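Local coordinates for ABC transporter binding protein AcbH (PDB 3OO8), which serves as the extracellular solute receptor of an ABC transporter and binds beta-D-galactopyranose with exclusive preference, at residues 178-189 against 235-246. The protein carries 2 engineered substitutions. Numbering follows the deposited sequence.
With SO4 (sulfate ion), chain C.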
loop_
_atom_site.group_PDB
_atom_site.type_symbol
_atom_site.label_atom_id
_atom_site.label_comp_id
_atom_site.label_asym_id
_atom_site.label_seq_id
_atom_site.Cartn_x
_atom_site.Cartn_y
_atom_site.Cartn_z
ATOM N N VAL A 178 -3.137 -18.222 -19.702
ATOM C CA VAL A 178 -2.946 -18.351 -18.253
ATOM C C VAL A 178 -3.821 -17.230 -17.668
ATOM O O VAL A 178 -3.654 -16.098 -18.082
ATOM C CB VAL A 178 -1.480 -18.086 -17.887
ATOM C CG1 VAL A 178 -1.316 -17.854 -16.402
ATOM C CG2 VAL A 178 -0.564 -19.222 -18.404
ATOM N N PRO A 179 -4.763 -17.548 -16.760
ATOM C CA PRO A 179 -5.652 -16.456 -16.331
ATOM C C PRO A 179 -4.917 -15.380 -15.540
ATOM O O PRO A 179 -4.998 -14.194 -15.854
ATOM C CB PRO A 179 -6.695 -17.177 -15.465
ATOM C CG PRO A 179 -6.758 -18.585 -16.102
ATOM C CD PRO A 179 -5.291 -18.866 -16.344
ATOM N N LEU A 180 -4.230 -15.800 -14.490
ATOM C CA LEU A 180 -3.511 -14.863 -13.662
ATOM C C LEU A 180 -2.016 -15.146 -13.668
ATOM O O LEU A 180 -1.549 -16.160 -13.151
ATOM C CB LEU A 180 -4.061 -14.915 -12.229
ATOM C CG LEU A 180 -5.483 -14.389 -12.011
ATOM C CD1 LEU A 180 -6.136 -15.144 -10.868
ATOM C CD2 LEU A 180 -5.424 -12.865 -11.732
ATOM N N ALA A 181 -1.256 -14.255 -14.283
ATOM C CA ALA A 181 0.194 -14.302 -14.130
ATOM C C ALA A 181 0.466 -14.199 -12.628
ATOM O O ALA A 181 -0.146 -13.390 -11.925
ATOM C CB ALA A 181 0.844 -13.147 -14.866
ATOM N N PHE A 182 1.388 -15.020 -12.139
ATOM C CA PHE A 182 1.612 -15.108 -10.706
ATOM C C PHE A 182 3.070 -15.468 -10.415
ATOM O O PHE A 182 3.636 -16.368 -11.045
ATOM C CB PHE A 182 0.648 -16.130 -10.109
ATOM C CG PHE A 182 0.606 -16.128 -8.598
ATOM C CD1 PHE A 182 0.354 -14.956 -7.904
ATOM C CD2 PHE A 182 0.806 -17.312 -7.891
ATOM C CE1 PHE A 182 0.318 -14.962 -6.540
ATOM C CE2 PHE A 182 0.776 -17.334 -6.497
ATOM C CZ PHE A 182 0.527 -16.140 -5.826
ATOM N N ALA A 183 3.640 -14.798 -9.425
ATOM C CA ALA A 183 5.050 -14.928 -9.080
ATOM C C ALA A 183 5.241 -14.700 -7.588
ATOM O O ALA A 183 4.560 -13.857 -6.975
ATOM C CB ALA A 183 5.857 -13.915 -9.868
ATOM N N ASP A 184 6.144 -15.473 -6.984
ATOM C CA ASP A 184 6.407 -15.288 -5.559
ATOM C C ASP A 184 7.834 -15.633 -5.125
ATOM O O ASP A 184 8.105 -15.785 -3.942
ATOM C CB ASP A 184 5.428 -16.092 -4.723
ATOM C CG ASP A 184 5.302 -15.556 -3.301
ATOM O OD1 ASP A 184 5.327 -14.313 -3.122
ATOM O OD2 ASP A 184 5.144 -16.384 -2.367
ATOM N N LYS A 185 8.741 -15.769 -6.085
ATOM C CA LYS A 185 10.129 -15.945 -5.691
ATOM C C LYS A 185 10.604 -14.810 -4.774
ATOM O O LYS A 185 11.433 -15.028 -3.890
ATOM C CB LYS A 185 11.013 -16.063 -6.935
ATOM C CG LYS A 185 12.470 -16.441 -6.607
ATOM C CD LYS A 185 13.219 -16.812 -7.890
ATOM C CE LYS A 185 14.519 -17.555 -7.581
ATOM N NZ LYS A 185 15.511 -16.646 -6.951
ATOM N N ASP A 186 10.073 -13.602 -4.988
ATOM C CA ASP A 186 10.417 -12.413 -4.217
ATOM C C ASP A 186 9.822 -12.369 -2.809
ATOM O O ASP A 186 10.201 -11.535 -1.995
ATOM C CB ASP A 186 10.010 -11.153 -4.993
ATOM C CG ASP A 186 10.677 -11.066 -6.365
ATOM O OD1 ASP A 186 11.922 -11.058 -6.424
ATOM O OD2 ASP A 186 9.947 -11.000 -7.364
ATOM N N GLY A 187 8.896 -13.288 -2.542
ATOM C CA GLY A 187 8.373 -13.518 -1.192
ATOM C C GLY A 187 7.222 -12.600 -0.853
ATOM O O GLY A 187 6.147 -13.054 -0.434
ATOM N N TRP A 188 7.414 -11.316 -1.088
ATOM C CA TRP A 188 6.370 -10.353 -0.723
ATOM C C TRP A 188 5.155 -10.283 -1.693
ATOM O O TRP A 188 4.056 -9.988 -1.233
ATOM C CB TRP A 188 6.946 -8.948 -0.480
ATOM C CG TRP A 188 7.690 -8.438 -1.684
ATOM C CD1 TRP A 188 9.043 -8.532 -1.928
ATOM C CD2 TRP A 188 7.125 -7.759 -2.815
ATOM N NE1 TRP A 188 9.346 -7.988 -3.154
ATOM C CE2 TRP A 188 8.193 -7.487 -3.714
ATOM C CE3 TRP A 188 5.818 -7.370 -3.166
ATOM C CZ2 TRP A 188 7.993 -6.831 -4.928
ATOM C CZ3 TRP A 188 5.624 -6.706 -4.391
ATOM C CH2 TRP A 188 6.714 -6.464 -5.261
ATOM N N PRO A 189 5.313 -10.571 -3.006
ATOM C CA PRO A 189 4.129 -10.393 -3.866
ATOM C C PRO A 189 2.856 -11.134 -3.416
ATOM O O PRO A 189 1.765 -10.539 -3.440
ATOM C CB PRO A 189 4.602 -10.925 -5.245
ATOM C CG PRO A 189 6.087 -10.623 -5.226
ATOM C CD PRO A 189 6.496 -10.973 -3.800
ATOM N N TYR A 235 -6.333 -21.093 -11.055
ATOM C CA TYR A 235 -6.219 -20.159 -12.177
ATOM C C TYR A 235 -4.967 -19.308 -12.138
ATOM O O TYR A 235 -4.799 -18.431 -12.979
ATOM C CB TYR A 235 -7.473 -19.292 -12.301
ATOM C CG TYR A 235 -8.681 -20.186 -12.243
ATOM C CD1 TYR A 235 -8.971 -21.037 -13.292
ATOM C CD2 TYR A 235 -9.470 -20.252 -11.103
ATOM C CE1 TYR A 235 -10.036 -21.914 -13.230
ATOM C CE2 TYR A 235 -10.548 -21.107 -11.036
ATOM C CZ TYR A 235 -10.834 -21.938 -12.111
ATOM O OH TYR A 235 -11.900 -22.816 -12.058
ATOM N N GLN A 236 -4.095 -19.588 -11.174
ATOM C CA GLN A 236 -2.832 -18.885 -11.064
ATOM C C GLN A 236 -1.693 -19.612 -11.759
ATOM O O GLN A 236 -1.567 -20.840 -11.677
ATOM C CB GLN A 236 -2.445 -18.652 -9.598
ATOM C CG GLN A 236 -3.423 -17.717 -8.866
ATOM C CD GLN A 236 -3.019 -17.437 -7.439
ATOM O OE1 GLN A 236 -2.745 -18.364 -6.664
ATOM N NE2 GLN A 236 -2.967 -16.144 -7.076
ATOM N N GLN A 237 -0.833 -18.831 -12.388
ATOM C CA GLN A 237 0.291 -19.378 -13.145
ATOM C C GLN A 237 1.109 -20.407 -12.351
ATOM O O GLN A 237 1.436 -20.196 -11.186
ATOM C CB GLN A 237 1.201 -18.235 -13.524
ATOM C CG GLN A 237 2.178 -18.587 -14.626
ATOM C CD GLN A 237 2.984 -17.383 -15.053
ATOM O OE1 GLN A 237 2.953 -16.337 -14.411
ATOM N NE2 GLN A 237 3.694 -17.511 -16.169
ATOM N N LYS A 238 1.449 -21.534 -12.983
ATOM C CA LYS A 238 2.266 -22.550 -12.312
ATOM C C LYS A 238 3.724 -22.125 -12.158
ATOM O O LYS A 238 4.185 -21.201 -12.811
ATOM C CB LYS A 238 2.164 -23.890 -13.063
ATOM C CG LYS A 238 0.765 -24.519 -12.918
ATOM C CD LYS A 238 0.614 -25.876 -13.638
ATOM C CE LYS A 238 1.548 -26.939 -13.059
ATOM N NZ LYS A 238 1.528 -28.185 -13.876
ATOM N N GLY A 239 4.452 -22.785 -11.258
ATOM C CA GLY A 239 5.849 -22.437 -11.048
ATOM C C GLY A 239 6.062 -21.070 -10.421
ATOM O O GLY A 239 7.108 -20.434 -10.613
ATOM N N ALA A 240 5.072 -20.618 -9.651
ATOM C CA ALA A 240 5.136 -19.276 -9.080
ATOM C C ALA A 240 6.287 -19.019 -8.108
ATOM O O ALA A 240 6.861 -17.930 -8.119
ATOM C CB ALA A 240 3.791 -18.890 -8.439
ATOM N N ASN A 241 6.605 -20.002 -7.261
ATOM C CA ASN A 241 7.651 -19.817 -6.266
ATOM C C ASN A 241 9.036 -19.633 -6.871
ATOM O O ASN A 241 9.930 -19.133 -6.210
ATOM C CB ASN A 241 7.646 -20.909 -5.184
ATOM C CG ASN A 241 6.517 -20.719 -4.161
ATOM O OD1 ASN A 241 6.051 -21.680 -3.533
ATOM N ND2 ASN A 241 6.059 -19.474 -4.012
ATOM N N GLY A 242 9.189 -20.035 -8.131
ATOM C CA GLY A 242 10.450 -19.862 -8.836
ATOM C C GLY A 242 10.489 -18.651 -9.759
ATOM O O GLY A 242 11.506 -18.389 -10.405
ATOM N N ARG A 243 9.406 -17.869 -9.774
ATOM C CA ARG A 243 9.257 -16.769 -10.736
ATOM C C ARG A 243 9.390 -15.389 -10.104
ATOM O O ARG A 243 8.820 -15.140 -9.028
ATOM C CB ARG A 243 7.891 -16.881 -11.449
ATOM C CG ARG A 243 7.653 -15.843 -12.580
ATOM C CD ARG A 243 6.407 -16.101 -13.440
ATOM N NE ARG A 243 6.498 -17.430 -14.048
ATOM C CZ ARG A 243 5.843 -18.508 -13.623
ATOM N NH1 ARG A 243 4.974 -18.430 -12.614
ATOM N NH2 ARG A 243 6.044 -19.688 -14.228
ATOM N N THR A 244 10.110 -14.492 -10.773
ATOM C CA THR A 244 10.194 -13.097 -10.308
ATOM C C THR A 244 8.928 -12.362 -10.746
ATOM O O THR A 244 8.280 -12.715 -11.739
ATOM C CB THR A 244 11.380 -12.300 -10.891
ATOM O OG1 THR A 244 11.262 -12.241 -12.325
ATOM C CG2 THR A 244 12.729 -12.917 -10.474
ATOM N N TRP A 245 8.564 -11.318 -10.003
ATOM C CA TRP A 245 7.357 -10.610 -10.371
ATOM C C TRP A 245 7.494 -9.966 -11.756
ATOM O O TRP A 245 6.529 -9.927 -12.515
ATOM C CB TRP A 245 6.868 -9.645 -9.251
ATOM C CG TRP A 245 7.631 -8.347 -9.141
ATOM C CD1 TRP A 245 8.615 -8.045 -8.236
ATOM C CD2 TRP A 245 7.544 -7.219 -10.021
ATOM N NE1 TRP A 245 9.119 -6.780 -8.480
ATOM C CE2 TRP A 245 8.463 -6.254 -9.562
ATOM C CE3 TRP A 245 6.765 -6.922 -11.144
ATOM C CZ2 TRP A 245 8.637 -5.023 -10.202
ATOM C CZ3 TRP A 245 6.937 -5.698 -11.778
ATOM C CH2 TRP A 245 7.869 -4.765 -11.301
ATOM N N GLN A 246 8.688 -9.487 -12.104
ATOM C CA GLN A 246 8.877 -8.905 -13.431
ATOM C C GLN A 246 8.589 -9.930 -14.545
ATOM O O GLN A 246 8.034 -9.580 -15.584
ATOM C CB GLN A 246 10.293 -8.322 -13.565
ATOM C CG GLN A 246 10.613 -7.187 -12.580
ATOM C CD GLN A 246 11.207 -7.643 -11.259
ATOM O OE1 GLN A 246 11.011 -8.781 -10.831
ATOM N NE2 GLN A 246 11.878 -6.712 -10.563
HETATM S S SO4 C . 8.684 -18.561 -16.780
HETATM O O1 SO4 C . 10.111 -18.634 -17.070
HETATM O O2 SO4 C . 8.334 -19.593 -15.811
HETATM O O3 SO4 C . 8.414 -17.235 -16.233
HETATM O O4 SO4 C . 7.886 -18.789 -17.981
HETATM O O HOH W 1 8.043 -13.023 -7.080
HETATM O O HOH W 2 12.614 -9.336 -8.802
#
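Tyr235 receives the N-H of Leu180 on its backbone O, while its CB packs on the ring of Pro179; farther out, Tyr235 OH is bonded to Arg170. Gln236 lays its amide flat over the Phe182 ring, planes 20° apart, with NE2 above the ring centre and 3.5 Å from Phe182 CE1; OE1 is held by Trp229. Gln237 N bonds to Leu180 O, completing a single beta bridge. With CG anti to the backbone N (chi1 -164°), the extended Gln237 side chain reaches out so that OE1 takes the Phe182 N-H on a lone pair, 3.1 Å from Phe182 N and nearly straight. Ala240 presses CB against Phe182 CD2 (3.4 Å), and its O is gripped from opposite faces by Asp184 N and Arg243 N. In this class 2 solute-binding fold, the two segments carry the chain from strand 178-181 into the Asp184-Gly187 type I turn and from helix 220-232 into helix 245-253. Arg243 spreads its guanidinium edge among two backbone carbonyls and a sulfate: NH1 donates to Phe182 O, which lies in the guanidinium plane at 2.9 Å from NH1, NH1 and NH2 both clasp Lys238 O, and NE and NH2 hold the sulfate, probably from the crystallisation liquor. A methionine at this position would probably leave Phe182 O and Lys238 O without these donors and the sulfate without its grip. Arg243 O accepts from Lys185 N and from a water that also bridges to Asp186. Beyond Thr244, which N-caps helix 245-253, Trp245 N donates to Asp186 OD2 at 3.0 Å. The Trp245 ring meets the Trp188 indole obliquely, planes at 59° and CD1 3.6 Å from Trp188 CZ2; Trp188 in turn borders Trp142 and Gln266, which bind galactose. Gln246 OE1 reaches Asp186 OD1 through a second water.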